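Local coordinates for protein GTP pyrophosphokinase YjbM (Bacillus subtilis PY79, PDB 5F2V) that makes the alarmone (p)ppGpp by moving pyrophosphate from ATP onto GDP or GTP, working as a highly cooperative homotetramer, at residues Gln13-Leu18 and Asp70-Arg75; Arg44-Ala49 and Glu66-Ile71; Ile76-Val81 and Ile138-Leu143; Val100-Tyr105 and His118-Tyr123. All blocks are in the same frame, centred on the assembly; numbering follows the deposited sequence.

From the N terminus, helix 3-29 packs against one face of the sheet, and contact 1 closes the first long loop by setting residues 13-18 against the start of strand 72-78. Contact 2 opens within that loop at residues 44-49 but ends on the same stretch, sharing D70 and I71 with contact 1. The chain then continues from R75 into I76, where contact 3 opens after both have closed; residues 138-143 complete it. Contact 4 is nested within it, linking the 100-105 loop to strand 116-127. All four meet at one mixed sheet, where the bond from R75 NE to Q139 OE1 joins contacts 1 and 3, and all reach the bound ATP analogue.

Contact 1: residues Gln13-Leu18 and Asp70-Arg75; sequences QAVEEL and DIAGLR. With APC (diphosphomethylphosphonic acid adenosyl ester), chain Q.
While L74 packs against V15 and L18, the next residue, R75, lays one face of its guanidinium over the adenine of APC, with N3 3.3 Å above the plane; ribose O2' lies at its edge, in plane. CG anti to the backbone N (chi1 -176°) and a bend at chi3 carry the group there, and NE is bonded to OE1 of Q139. With an isoleucine in place of R75, that adenine face would probably lose its flat cover and Q139 OE1 its donor. Adenine N6 donates to L74 O at 3.1 Å (159°), and G73, lacking a side chain, lets its CA lie 3.5 Å from N6. On the opposite side of the strand the contact is apolar: V15 CG2 meets A72 CB at 3.8 Å, and L18 CB touches L74 CD2 at 3.8 Å. The axes of helix 13-18 and strand 72-75 run 20° apart, the helix-on-sheet layering of the synthetase fold, with the adenine site on the sheet's other face.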
# COMPACT_ATOMS: atom_id res chain seq x y z
N GLN C 13 -3.61 7.18 13.12
CA GLN C 13 -2.29 6.59 13.21
C GLN C 13 -2.39 5.23 13.88
O GLN C 13 -1.82 4.24 13.39
CB GLN C 13 -1.33 7.51 13.97
CG GLN C 13 0.07 6.92 14.16
CD GLN C 13 0.74 6.52 12.84
OE1 GLN C 13 0.33 6.94 11.76
NE2 GLN C 13 1.77 5.68 12.94
N ALA C 14 -3.11 5.18 15.00
CA ALA C 14 -3.34 3.93 15.70
C ALA C 14 -4.03 2.92 14.80
O ALA C 14 -3.73 1.72 14.83
CB ALA C 14 -4.15 4.18 16.96
N VAL C 15 -4.95 3.39 13.97
CA VAL C 15 -5.59 2.50 13.01
C VAL C 15 -4.56 1.91 12.07
O VAL C 15 -4.55 0.70 11.86
CB VAL C 15 -6.67 3.22 12.18
CG1 VAL C 15 -7.16 2.30 11.09
CG2 VAL C 15 -7.83 3.67 13.05
N GLU C 16 -3.70 2.77 11.50
CA GLU C 16 -2.73 2.34 10.49
C GLU C 16 -1.78 1.32 11.09
O GLU C 16 -1.36 0.40 10.41
CB GLU C 16 -1.93 3.51 9.91
CG GLU C 16 -2.64 4.38 8.87
CD GLU C 16 -3.40 3.59 7.77
OE1 GLU C 16 -2.82 2.70 7.12
OE2 GLU C 16 -4.60 3.90 7.56
N GLU C 17 -1.47 1.48 12.38
CA GLU C 17 -0.54 0.58 13.05
C GLU C 17 -1.17 -0.76 13.41
O GLU C 17 -0.56 -1.80 13.19
CB GLU C 17 0.01 1.24 14.32
CG GLU C 17 0.89 2.41 14.02
CD GLU C 17 1.42 3.13 15.25
OE1 GLU C 17 1.53 2.49 16.33
OE2 GLU C 17 1.71 4.34 15.12
N LEU C 18 -2.37 -0.74 13.99
CA LEU C 18 -2.98 -2.00 14.39
C LEU C 18 -3.30 -2.77 13.12
O LEU C 18 -3.16 -3.98 13.06
CB LEU C 18 -4.20 -1.79 15.27
CG LEU C 18 -3.83 -1.43 16.72
CD1 LEU C 18 -5.07 -0.95 17.44
CD2 LEU C 18 -3.24 -2.62 17.47
N ASP C 70 -15.24 3.60 19.71
CA ASP C 70 -15.11 3.13 18.33
C ASP C 70 -14.77 4.24 17.34
O ASP C 70 -15.05 4.12 16.15
CB ASP C 70 -16.41 2.45 17.90
CG ASP C 70 -17.48 3.44 17.54
OD1 ASP C 70 -17.92 4.17 18.44
OD2 ASP C 70 -17.86 3.51 16.35
N ILE C 71 -14.17 5.32 17.82
CA ILE C 71 -13.68 6.36 16.91
C ILE C 71 -12.63 5.76 15.98
O ILE C 71 -12.49 6.14 14.83
CB ILE C 71 -13.09 7.52 17.66
CG1 ILE C 71 -14.13 8.12 18.59
CG2 ILE C 71 -12.62 8.58 16.67
CD1 ILE C 71 -13.66 9.38 19.27
N ALA C 72 -11.91 4.80 16.51
CA ALA C 72 -10.94 4.05 15.76
C ALA C 72 -11.45 2.64 15.69
O ALA C 72 -11.68 2.02 16.73
CB ALA C 72 -9.56 4.10 16.43
N GLY C 73 -11.63 2.11 14.50
CA GLY C 73 -12.14 0.77 14.41
C GLY C 73 -11.32 -0.10 13.51
O GLY C 73 -10.82 0.36 12.48
N LEU C 74 -11.17 -1.36 13.90
CA LEU C 74 -10.68 -2.38 13.00
C LEU C 74 -11.66 -3.55 12.92
O LEU C 74 -12.43 -3.80 13.85
CB LEU C 74 -9.30 -2.88 13.44
CG LEU C 74 -8.09 -2.05 13.00
CD1 LEU C 74 -7.83 -0.95 14.00
CD2 LEU C 74 -6.88 -2.95 12.84
N ARG C 75 -11.64 -4.26 11.81
CA ARG C 75 -12.53 -5.38 11.61
C ARG C 75 -11.75 -6.56 11.07
O ARG C 75 -11.15 -6.49 10.00
CB ARG C 75 -13.67 -5.01 10.66
CG ARG C 75 -14.70 -6.12 10.49
CD ARG C 75 -15.91 -5.66 9.68
NE ARG C 75 -16.64 -4.59 10.35
CZ ARG C 75 -17.25 -3.62 9.71
NH1 ARG C 75 -17.19 -3.59 8.38
NH2 ARG C 75 -17.89 -2.66 10.36
PG APC Q . -22.53 2.90 15.86
O1G APC Q . -22.16 3.15 17.27
O2G APC Q . -24.01 2.96 15.81
O3G APC Q . -21.96 4.10 15.21
PB APC Q . -20.33 1.32 15.46
O1B APC Q . -20.03 -0.16 15.74
O2B APC Q . -19.86 2.13 16.66
O3B APC Q . -21.92 1.53 15.31
PA APC Q . -20.62 2.39 12.62
O1A APC Q . -20.93 1.09 11.90
O2A APC Q . -21.97 2.59 13.20
C3A APC Q . -19.49 1.75 13.91
O5' APC Q . -19.99 3.72 11.76
C5' APC Q . -20.07 4.00 10.34
C4' APC Q . -19.25 3.21 9.26
O4' APC Q . -17.96 2.62 9.69
C3' APC Q . -19.83 2.00 8.58
O3' APC Q . -19.49 1.96 7.16
C2' APC Q . -19.20 0.76 9.08
O2' APC Q . -19.26 -0.32 8.11
C1' APC Q . -17.82 1.19 9.31
N9 APC Q . -17.20 0.56 10.42
C8 APC Q . -17.72 0.80 11.58
N7 APC Q . -17.02 0.19 12.60
C5 APC Q . -15.93 -0.48 11.89
C6 APC Q . -14.83 -1.28 12.29
N6 APC Q . -14.61 -1.63 13.65
N1 APC Q . -14.02 -1.72 11.33
C2 APC Q . -14.23 -1.43 10.04
N3 APC Q . -15.24 -0.67 9.57
C4 APC Q . -16.11 -0.19 10.47

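Contact 2: residues Arg44-Ala49 and Glu66-Ile71; sequences RVKPVA and ETMQDI. With APC (diphosphomethylphosphonic acid adenosyl ester), chain Q.
R44 and K46 converge on D70 in a salt-bridge network that forms the tight half of this contact. R44 grips D70 end-on: NH1 donates to the backbone O at 2.6 Å, close to the guanidinium plane, and NH2 to OD2 at 3.2 Å. K46 N bonds I71 O at 2.9 Å; its side chain, CG anti to the backbone N (chi1 -172°), bends at chi4 (71°), where NZ turns to the syn lone pair of OD2 at 2.8 Å and to O3G of APC at 2.7 Å. This is the triphosphate and metal corner of the (p)ppGpp synthetase site: D70 binds magnesium, and its OD1 pairs with K54. One face of the R44 guanidinium rests on K46 CA, the other on C8 of the adenine, while NE donates to ribose O4' at 2.9 Å. A serine here is likely to uncover that adenine face and leave D70 O without its donor. Packing loosens beyond: M68 SD only grazes K46 CD at 4.0 Å, and E66 and T67 are exposed.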
# COMPACT_ATOMS: atom_id res chain seq x y z
N ARG C 44 -11.17 1.74 9.97
CA ARG C 44 -11.78 3.00 9.58
C ARG C 44 -11.79 3.98 10.75
O ARG C 44 -11.86 3.57 11.92
CB ARG C 44 -13.18 2.72 9.04
CG ARG C 44 -14.29 3.50 9.67
CD ARG C 44 -14.59 2.93 11.00
NE ARG C 44 -15.82 3.43 11.54
CZ ARG C 44 -16.05 3.58 12.83
NH1 ARG C 44 -15.10 3.32 13.71
NH2 ARG C 44 -17.23 4.03 13.25
N VAL C 45 -11.69 5.28 10.44
CA VAL C 45 -11.91 6.29 11.46
C VAL C 45 -13.33 6.82 11.34
O VAL C 45 -13.76 7.30 10.29
CB VAL C 45 -10.90 7.47 11.39
CG1 VAL C 45 -11.27 8.52 12.43
CG2 VAL C 45 -9.48 6.97 11.60
N LYS C 46 -14.07 6.71 12.43
CA LYS C 46 -15.44 7.15 12.51
C LYS C 46 -15.56 8.57 11.95
O LYS C 46 -14.74 9.42 12.27
CB LYS C 46 -15.92 7.06 13.96
CG LYS C 46 -17.38 7.31 14.17
CD LYS C 46 -17.79 6.85 15.55
CE LYS C 46 -19.25 6.44 15.59
NZ LYS C 46 -19.48 5.17 14.87
N PRO C 47 -16.55 8.82 11.07
CA PRO C 47 -16.78 10.17 10.56
C PRO C 47 -17.34 11.12 11.61
O PRO C 47 -18.00 10.71 12.57
CB PRO C 47 -17.82 9.95 9.44
CG PRO C 47 -17.71 8.53 9.10
CD PRO C 47 -17.37 7.82 10.37
N VAL C 48 -17.07 12.41 11.43
CA VAL C 48 -17.57 13.42 12.35
C VAL C 48 -19.08 13.27 12.57
O VAL C 48 -19.54 13.17 13.71
CB VAL C 48 -17.22 14.81 11.83
CG1 VAL C 48 -17.16 15.80 12.97
CG2 VAL C 48 -15.88 14.77 11.12
N ALA C 49 -19.86 13.21 11.49
CA ALA C 49 -21.31 13.05 11.65
C ALA C 49 -21.67 11.79 12.45
O ALA C 49 -22.55 11.82 13.29
CB ALA C 49 -21.99 13.04 10.30
N GLU C 66 -13.52 11.36 24.02
CA GLU C 66 -12.47 10.35 24.13
C GLU C 66 -12.97 9.07 24.78
O GLU C 66 -12.26 8.08 24.79
CB GLU C 66 -11.27 10.88 24.93
CG GLU C 66 -10.51 12.03 24.28
CD GLU C 66 -11.10 13.39 24.62
OE1 GLU C 66 -11.96 13.46 25.54
OE2 GLU C 66 -10.72 14.39 23.96
N THR C 67 -14.18 9.09 25.35
CA THR C 67 -14.65 7.89 26.04
C THR C 67 -15.29 6.96 25.02
O THR C 67 -15.48 5.76 25.29
CB THR C 67 -15.65 8.19 27.18
OG1 THR C 67 -16.83 8.82 26.64
CG2 THR C 67 -15.03 9.07 28.24
N MET C 68 -15.63 7.54 23.86
CA MET C 68 -16.28 6.79 22.79
C MET C 68 -15.32 5.70 22.41
O MET C 68 -14.12 5.93 22.38
CB MET C 68 -16.62 7.69 21.60
CG MET C 68 -17.48 7.03 20.57
SD MET C 68 -18.12 8.15 19.30
CE MET C 68 -19.14 9.24 20.29
N GLN C 69 -15.83 4.50 22.16
CA GLN C 69 -14.97 3.33 22.11
C GLN C 69 -14.67 2.90 20.69
O GLN C 69 -13.90 1.96 20.47
CB GLN C 69 -15.58 2.17 22.90
CG GLN C 69 -15.86 2.51 24.35
CD GLN C 69 -16.46 1.35 25.12
OE1 GLN C 69 -16.50 0.23 24.62
NE2 GLN C 69 -16.94 1.61 26.33
N ASP C 70 -15.24 3.60 19.71
CA ASP C 70 -15.11 3.13 18.33
C ASP C 70 -14.77 4.24 17.34
O ASP C 70 -15.05 4.12 16.15
CB ASP C 70 -16.41 2.45 17.90
CG ASP C 70 -17.48 3.44 17.54
OD1 ASP C 70 -17.92 4.17 18.44
OD2 ASP C 70 -17.86 3.51 16.35
N ILE C 71 -14.17 5.32 17.82
CA ILE C 71 -13.68 6.36 16.91
C ILE C 71 -12.63 5.76 15.98
O ILE C 71 -12.49 6.14 14.83
CB ILE C 71 -13.09 7.52 17.66
CG1 ILE C 71 -14.13 8.12 18.59
CG2 ILE C 71 -12.62 8.58 16.67
CD1 ILE C 71 -13.66 9.38 19.27
PG APC Q . -22.53 2.90 15.86
O1G APC Q . -22.16 3.15 17.27
O2G APC Q . -24.01 2.96 15.81
O3G APC Q . -21.96 4.10 15.21
PB APC Q . -20.33 1.32 15.46
O1B APC Q . -20.03 -0.16 15.74
O2B APC Q . -19.86 2.13 16.66
O3B APC Q . -21.92 1.53 15.31
PA APC Q . -20.62 2.39 12.62
O1A APC Q . -20.93 1.09 11.90
O2A APC Q . -21.97 2.59 13.20
C3A APC Q . -19.49 1.75 13.91
O5' APC Q . -19.99 3.72 11.76
C5' APC Q . -20.07 4.00 10.34
C4' APC Q . -19.25 3.21 9.26
O4' APC Q . -17.96 2.62 9.69
C3' APC Q . -19.83 2.00 8.58
O3' APC Q . -19.49 1.96 7.16
C2' APC Q . -19.20 0.76 9.08
O2' APC Q . -19.26 -0.32 8.11
C1' APC Q . -17.82 1.19 9.31
N9 APC Q . -17.20 0.56 10.42
C8 APC Q . -17.72 0.80 11.58
N7 APC Q . -17.02 0.19 12.60
C5 APC Q . -15.93 -0.48 11.89
C6 APC Q . -14.83 -1.28 12.29
N6 APC Q . -14.61 -1.63 13.65
N1 APC Q . -14.02 -1.72 11.33
C2 APC Q . -14.23 -1.43 10.04
N3 APC Q . -15.24 -0.67 9.57
C4 APC Q . -16.11 -0.19 10.47

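Contact 3: residues Ile76-Val81 and Ile138-Leu143. With APC (diphosphomethylphosphonic acid adenosyl ester), chain Q.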
# COMPACT_ATOMS: atom_id res chain seq x y z
N ILE C 76 -11.73 -7.64 11.84
CA ILE C 76 -11.01 -8.85 11.49
C ILE C 76 -12.03 -9.87 10.98
O ILE C 76 -13.04 -10.13 11.63
CB ILE C 76 -10.24 -9.40 12.72
CG1 ILE C 76 -9.15 -8.41 13.15
CG2 ILE C 76 -9.64 -10.76 12.42
CD1 ILE C 76 -8.31 -8.85 14.35
N MET C 77 -11.78 -10.43 9.79
CA MET C 77 -12.71 -11.37 9.17
C MET C 77 -12.15 -12.79 9.09
O MET C 77 -10.96 -12.98 8.78
CB MET C 77 -13.09 -10.89 7.77
CG MET C 77 -14.55 -10.51 7.60
SD MET C 77 -14.93 -8.80 8.03
CE MET C 77 -13.93 -7.91 6.86
N CYS C 78 -12.99 -13.79 9.39
CA CYS C 78 -12.57 -15.19 9.35
C CYS C 78 -13.53 -16.07 8.60
O CYS C 78 -14.71 -15.74 8.47
CB CYS C 78 -12.40 -15.77 10.75
SG CYS C 78 -12.43 -14.61 12.14
N GLN C 79 -13.03 -17.20 8.11
CA GLN C 79 -13.86 -18.17 7.42
C GLN C 79 -14.84 -18.81 8.39
O GLN C 79 -16.03 -18.89 8.11
CB GLN C 79 -13.00 -19.24 6.75
CG GLN C 79 -12.37 -18.79 5.43
CD GLN C 79 -11.24 -19.70 4.98
OE1 GLN C 79 -10.75 -20.53 5.75
NE2 GLN C 79 -10.81 -19.54 3.73
N PHE C 80 -14.33 -19.21 9.54
CA PHE C 80 -15.06 -20.07 10.47
C PHE C 80 -15.38 -19.44 11.83
O PHE C 80 -14.53 -18.82 12.45
CB PHE C 80 -14.27 -21.36 10.67
CG PHE C 80 -13.93 -22.07 9.39
CD1 PHE C 80 -14.91 -22.71 8.65
CD2 PHE C 80 -12.63 -22.10 8.93
CE1 PHE C 80 -14.59 -23.36 7.47
CE2 PHE C 80 -12.31 -22.75 7.76
CZ PHE C 80 -13.29 -23.38 7.03
N VAL C 81 -16.62 -19.61 12.27
CA VAL C 81 -17.04 -19.28 13.62
C VAL C 81 -15.95 -19.58 14.65
O VAL C 81 -15.68 -18.77 15.53
CB VAL C 81 -18.32 -20.08 14.03
CG1 VAL C 81 -18.57 -19.99 15.52
CG2 VAL C 81 -19.51 -19.57 13.28
N ILE C 138 -12.07 -3.44 18.11
CA ILE C 138 -11.73 -4.49 17.15
C ILE C 138 -12.88 -5.47 16.97
O ILE C 138 -13.10 -6.35 17.81
CB ILE C 138 -10.49 -5.27 17.58
CG1 ILE C 138 -9.28 -4.36 17.60
CG2 ILE C 138 -10.24 -6.44 16.63
CD1 ILE C 138 -8.05 -5.05 18.06
N GLN C 139 -13.59 -5.34 15.86
CA GLN C 139 -14.64 -6.28 15.53
C GLN C 139 -14.08 -7.62 15.05
O GLN C 139 -12.98 -7.69 14.52
CB GLN C 139 -15.56 -5.68 14.48
CG GLN C 139 -16.46 -4.58 15.03
CD GLN C 139 -17.16 -3.81 13.94
OE1 GLN C 139 -17.04 -4.13 12.75
NE2 GLN C 139 -17.89 -2.79 14.33
N ILE C 140 -14.82 -8.70 15.26
CA ILE C 140 -14.49 -10.00 14.71
C ILE C 140 -15.76 -10.69 14.16
O ILE C 140 -16.69 -11.00 14.90
CB ILE C 140 -13.81 -10.88 15.76
CG1 ILE C 140 -12.83 -10.06 16.58
CG2 ILE C 140 -13.10 -12.05 15.10
CD1 ILE C 140 -12.12 -10.88 17.61
N ARG C 141 -15.78 -10.90 12.84
CA ARG C 141 -16.95 -11.38 12.11
C ARG C 141 -16.57 -12.53 11.21
O ARG C 141 -15.41 -12.67 10.82
CB ARG C 141 -17.53 -10.26 11.26
CG ARG C 141 -17.89 -9.02 12.02
CD ARG C 141 -18.15 -7.91 11.05
NE ARG C 141 -18.93 -6.85 11.67
CZ ARG C 141 -19.69 -6.00 10.98
NH1 ARG C 141 -19.77 -6.08 9.65
NH2 ARG C 141 -20.38 -5.07 11.63
N THR C 142 -17.53 -13.37 10.85
CA THR C 142 -17.30 -14.29 9.76
C THR C 142 -17.46 -13.53 8.44
O THR C 142 -18.22 -12.57 8.35
CB THR C 142 -18.27 -15.47 9.79
OG1 THR C 142 -19.62 -14.98 9.85
CG2 THR C 142 -18.01 -16.35 11.00
N LEU C 143 -16.72 -13.95 7.42
CA LEU C 143 -16.97 -13.48 6.06
C LEU C 143 -18.45 -13.45 5.71
O LEU C 143 -18.94 -12.47 5.14
CB LEU C 143 -16.26 -14.36 5.05
CG LEU C 143 -14.75 -14.29 4.95
CD1 LEU C 143 -14.30 -15.44 4.06
CD2 LEU C 143 -14.40 -12.97 4.34
PG APC Q . -22.53 2.90 15.86
O1G APC Q . -22.16 3.15 17.27
O2G APC Q . -24.01 2.96 15.81
O3G APC Q . -21.96 4.10 15.21
PB APC Q . -20.33 1.32 15.46
O1B APC Q . -20.03 -0.16 15.74
O2B APC Q . -19.86 2.13 16.66
O3B APC Q . -21.92 1.53 15.31
PA APC Q . -20.62 2.39 12.62
O1A APC Q . -20.93 1.09 11.90
O2A APC Q . -21.97 2.59 13.20
C3A APC Q . -19.49 1.75 13.91
O5' APC Q . -19.99 3.72 11.76
C5' APC Q . -20.07 4.00 10.34
C4' APC Q . -19.25 3.21 9.26
O4' APC Q . -17.96 2.62 9.69
C3' APC Q . -19.83 2.00 8.58
O3' APC Q . -19.49 1.96 7.16
C2' APC Q . -19.20 0.76 9.08
O2' APC Q . -19.26 -0.32 8.11
C1' APC Q . -17.82 1.19 9.31
N9 APC Q . -17.20 0.56 10.42
C8 APC Q . -17.72 0.80 11.58
N7 APC Q . -17.02 0.19 12.60
C5 APC Q . -15.93 -0.48 11.89
C6 APC Q . -14.83 -1.28 12.29
N6 APC Q . -14.61 -1.63 13.65
N1 APC Q . -14.02 -1.72 11.33
C2 APC Q . -14.23 -1.43 10.04
N3 APC Q . -15.24 -0.67 9.57
C4 APC Q . -16.11 -0.19 10.47
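I76 and I140 sit side by side in a parallel strand pair, stitched by four backbone bonds: I76 N to Q139 O (3.0 Å), R141 N to I76 O, C78 N to R141 O, and L143 N to C78 O (2.9 Å). From I76 outward, CB lies 3.7 Å from Q139 O; CG1, placed beside the backbone N by chi1 of -64°, runs past I138 CG2 at 4.1 Å; CD1, at the tip, presses on that same methyl at 3.8 Å. I138 crosses it at a slant. Farther along, the SG of C78 meets I140 CG2 at 4.0 Å. The face holding I76 and I140 is packed by helix 81-93, which touches I138 and I140. M77 and R141 point to the other face, where R141 NH1 reaches N146, and Q139, bonded through OE1 to R75, sets its amide carbon CD 3.4 Å from adenine N6. At the strand end T142 is the N-cap of helix 143-158, its OG1 accepting from M145 N. L143 rests CD2 on M77 CG at 4.1 Å and lies alongside Q79, and both Q79 and L143 pack on F147 of the third subunit. Strands 72-78 and 130-142 are the adjoining parallel pair at the core of the mixed five-stranded sheet of the RelA/SpoT synthetase domain, with adenine beside one end and a subunit interface at the other.

Contact 4: residues Val100-Tyr105 and His118-Tyr123; sequences VDQRDY and HLVVLY. With APC (diphosphomethylphosphonic acid adenosyl ester), chain Q.
The 100-105 loop and strand 118-123 run in nearly opposed directions, 153° apart, and V100 N donates to V120 O at 2.7 Å, while water 1 fills the return path by donating to V100 O and accepting from V120 N. This is the outer edge of the mixed sheet of the RelA/SpoT synthetase domain, where short strand 98-100 leaves strand 116-127 and becomes the loop leading to helix 106-111. V100 CG2 crosses over L122 CB at 3.8 Å. Farther on, the loop is held by polar groups. Q102 points toward the strand, its chain bent at chi2 (-81°); OE1 accepts from D104 N of its own loop at 3.2 Å and lies 3.3 Å from H118 CE1, with amide and imidazole planes 43° apart. Water 2 adds a bridge by donating to both Q102 OE1 and H118 O. H118 NE2 gives D104 O a hydrogen bond of 3.3 Å, a weak tie between the imidazole and the loop backbone. Y105 turns the edge of its ring to the face of H118 in an offset edge-to-face pair, centroids 5.2 Å apart. H118 and R103 bind the product guanosine nucleotide, and Y105 belongs to the APC pocket, so the contact probably lies between the two nucleotide sites. Y105 CD2 touches H118 NE2 at 3.3 Å, and at the far end of that ring OH stops 3.2 Å from O1G of APC.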
# COMPACT_ATOMS: atom_id res chain seq x y z
N VAL C 100 -9.76 -3.59 27.21
CA VAL C 100 -10.61 -2.87 28.15
C VAL C 100 -11.91 -3.62 28.37
O VAL C 100 -12.67 -3.82 27.43
CB VAL C 100 -10.94 -1.45 27.67
CG1 VAL C 100 -11.89 -0.77 28.65
CG2 VAL C 100 -9.68 -0.66 27.51
N ASP C 101 -12.17 -4.01 29.61
CA ASP C 101 -13.42 -4.67 29.95
C ASP C 101 -14.61 -3.82 29.51
O ASP C 101 -14.50 -2.59 29.39
CB ASP C 101 -13.50 -4.99 31.44
CG ASP C 101 -14.17 -6.31 31.71
OD1 ASP C 101 -13.93 -7.26 30.92
OD2 ASP C 101 -14.94 -6.41 32.69
N GLN C 102 -15.74 -4.47 29.27
CA GLN C 102 -16.89 -3.81 28.68
C GLN C 102 -17.96 -4.89 28.47
O GLN C 102 -17.63 -6.08 28.41
CB GLN C 102 -16.50 -3.10 27.37
CG GLN C 102 -17.41 -3.33 26.16
CD GLN C 102 -17.13 -4.64 25.42
OE1 GLN C 102 -18.01 -5.19 24.74
NE2 GLN C 102 -15.91 -5.15 25.57
N ARG C 103 -19.22 -4.48 28.38
CA ARG C 103 -20.30 -5.43 28.13
C ARG C 103 -21.34 -4.81 27.21
O ARG C 103 -22.49 -4.62 27.59
CB ARG C 103 -20.96 -5.87 29.45
CG ARG C 103 -20.43 -7.19 30.03
CD ARG C 103 -21.07 -7.51 31.38
NE ARG C 103 -22.51 -7.23 31.39
CZ ARG C 103 -23.46 -8.12 31.10
NH1 ARG C 103 -23.14 -9.38 30.79
NH2 ARG C 103 -24.74 -7.75 31.13
N ASP C 104 -20.92 -4.49 25.99
CA ASP C 104 -21.79 -3.82 25.02
C ASP C 104 -22.12 -4.72 23.83
O ASP C 104 -21.41 -5.69 23.56
CB ASP C 104 -21.15 -2.53 24.52
CG ASP C 104 -20.70 -1.62 25.65
OD1 ASP C 104 -21.41 -1.55 26.67
OD2 ASP C 104 -19.62 -0.99 25.51
N TYR C 105 -23.19 -4.38 23.12
CA TYR C 105 -23.60 -5.12 21.92
C TYR C 105 -23.91 -6.58 22.25
O TYR C 105 -23.74 -7.47 21.41
CB TYR C 105 -22.51 -5.01 20.84
CG TYR C 105 -22.40 -3.60 20.27
CD1 TYR C 105 -23.38 -3.09 19.41
CD2 TYR C 105 -21.33 -2.76 20.62
CE1 TYR C 105 -23.29 -1.80 18.90
CE2 TYR C 105 -21.24 -1.46 20.12
CZ TYR C 105 -22.22 -0.99 19.27
OH TYR C 105 -22.11 0.29 18.77
N HIS C 118 -16.79 -8.55 19.29
CA HIS C 118 -15.91 -7.41 19.31
C HIS C 118 -15.31 -7.25 20.70
O HIS C 118 -15.84 -7.78 21.67
CB HIS C 118 -16.68 -6.16 18.86
CG HIS C 118 -17.47 -5.51 19.95
ND1 HIS C 118 -17.00 -4.45 20.70
CD2 HIS C 118 -18.71 -5.78 20.44
CE1 HIS C 118 -17.91 -4.09 21.59
NE2 HIS C 118 -18.95 -4.89 21.45
N LEU C 119 -14.18 -6.57 20.79
CA LEU C 119 -13.62 -6.21 22.09
C LEU C 119 -12.82 -4.91 21.97
O LEU C 119 -12.26 -4.61 20.92
CB LEU C 119 -12.75 -7.34 22.66
CG LEU C 119 -11.83 -8.13 21.75
CD1 LEU C 119 -10.94 -7.17 21.03
CD2 LEU C 119 -11.00 -9.12 22.56
N VAL C 120 -12.80 -4.12 23.04
CA VAL C 120 -12.14 -2.83 22.99
C VAL C 120 -10.75 -2.92 23.59
O VAL C 120 -10.55 -3.59 24.60
CB VAL C 120 -12.94 -1.77 23.72
CG1 VAL C 120 -12.29 -0.43 23.54
CG2 VAL C 120 -14.35 -1.75 23.18
N VAL C 121 -9.78 -2.27 22.96
CA VAL C 121 -8.41 -2.26 23.47
C VAL C 121 -7.95 -0.83 23.76
O VAL C 121 -8.39 0.12 23.11
CB VAL C 121 -7.43 -2.93 22.48
CG1 VAL C 121 -7.96 -4.27 22.02
CG2 VAL C 121 -7.15 -2.02 21.29
N LEU C 122 -7.09 -0.69 24.75
CA LEU C 122 -6.42 0.60 24.96
C LEU C 122 -5.01 0.52 24.33
O LEU C 122 -4.20 -0.33 24.72
CB LEU C 122 -6.37 0.94 26.45
CG LEU C 122 -5.94 2.34 26.89
CD1 LEU C 122 -6.77 3.42 26.21
CD2 LEU C 122 -6.07 2.46 28.40
N TYR C 123 -4.74 1.36 23.34
CA TYR C 123 -3.49 1.28 22.59
C TYR C 123 -2.58 2.49 22.89
O TYR C 123 -3.02 3.63 22.78
CB TYR C 123 -3.79 1.18 21.08
CG TYR C 123 -2.58 1.08 20.18
CD1 TYR C 123 -1.88 -0.11 20.06
CD2 TYR C 123 -2.16 2.17 19.43
CE1 TYR C 123 -0.76 -0.21 19.22
CE2 TYR C 123 -1.04 2.08 18.59
CZ TYR C 123 -0.35 0.89 18.49
OH TYR C 123 0.74 0.78 17.66
PG APC Q . -22.53 2.90 15.86
O1G APC Q . -22.16 3.15 17.27
O2G APC Q . -24.01 2.96 15.81
O3G APC Q . -21.96 4.10 15.21
PB APC Q . -20.33 1.32 15.46
O1B APC Q . -20.03 -0.16 15.74
O2B APC Q . -19.86 2.13 16.66
O3B APC Q . -21.92 1.53 15.31
PA APC Q . -20.62 2.39 12.62
O1A APC Q . -20.93 1.09 11.90
O2A APC Q . -21.97 2.59 13.20
C3A APC Q . -19.49 1.75 13.91
O5' APC Q . -19.99 3.72 11.76
C5' APC Q . -20.07 4.00 10.34
C4' APC Q . -19.25 3.21 9.26
O4' APC Q . -17.96 2.62 9.69
C3' APC Q . -19.83 2.00 8.58
O3' APC Q . -19.49 1.96 7.16
C2' APC Q . -19.20 0.76 9.08
O2' APC Q . -19.26 -0.32 8.11
C1' APC Q . -17.82 1.19 9.31
N9 APC Q . -17.20 0.56 10.42
C8 APC Q . -17.72 0.80 11.58
N7 APC Q . -17.02 0.19 12.60
C5 APC Q . -15.93 -0.48 11.89
C6 APC Q . -14.83 -1.28 12.29
N6 APC Q . -14.61 -1.63 13.65
N1 APC Q . -14.02 -1.72 11.33
C2 APC Q . -14.23 -1.43 10.04
N3 APC Q . -15.24 -0.67 9.57
C4 APC Q . -16.11 -0.19 10.47
O HOH W 1 -13.35 -5.58 25.65
O HOH W 2 -16.64 -7.53 24.21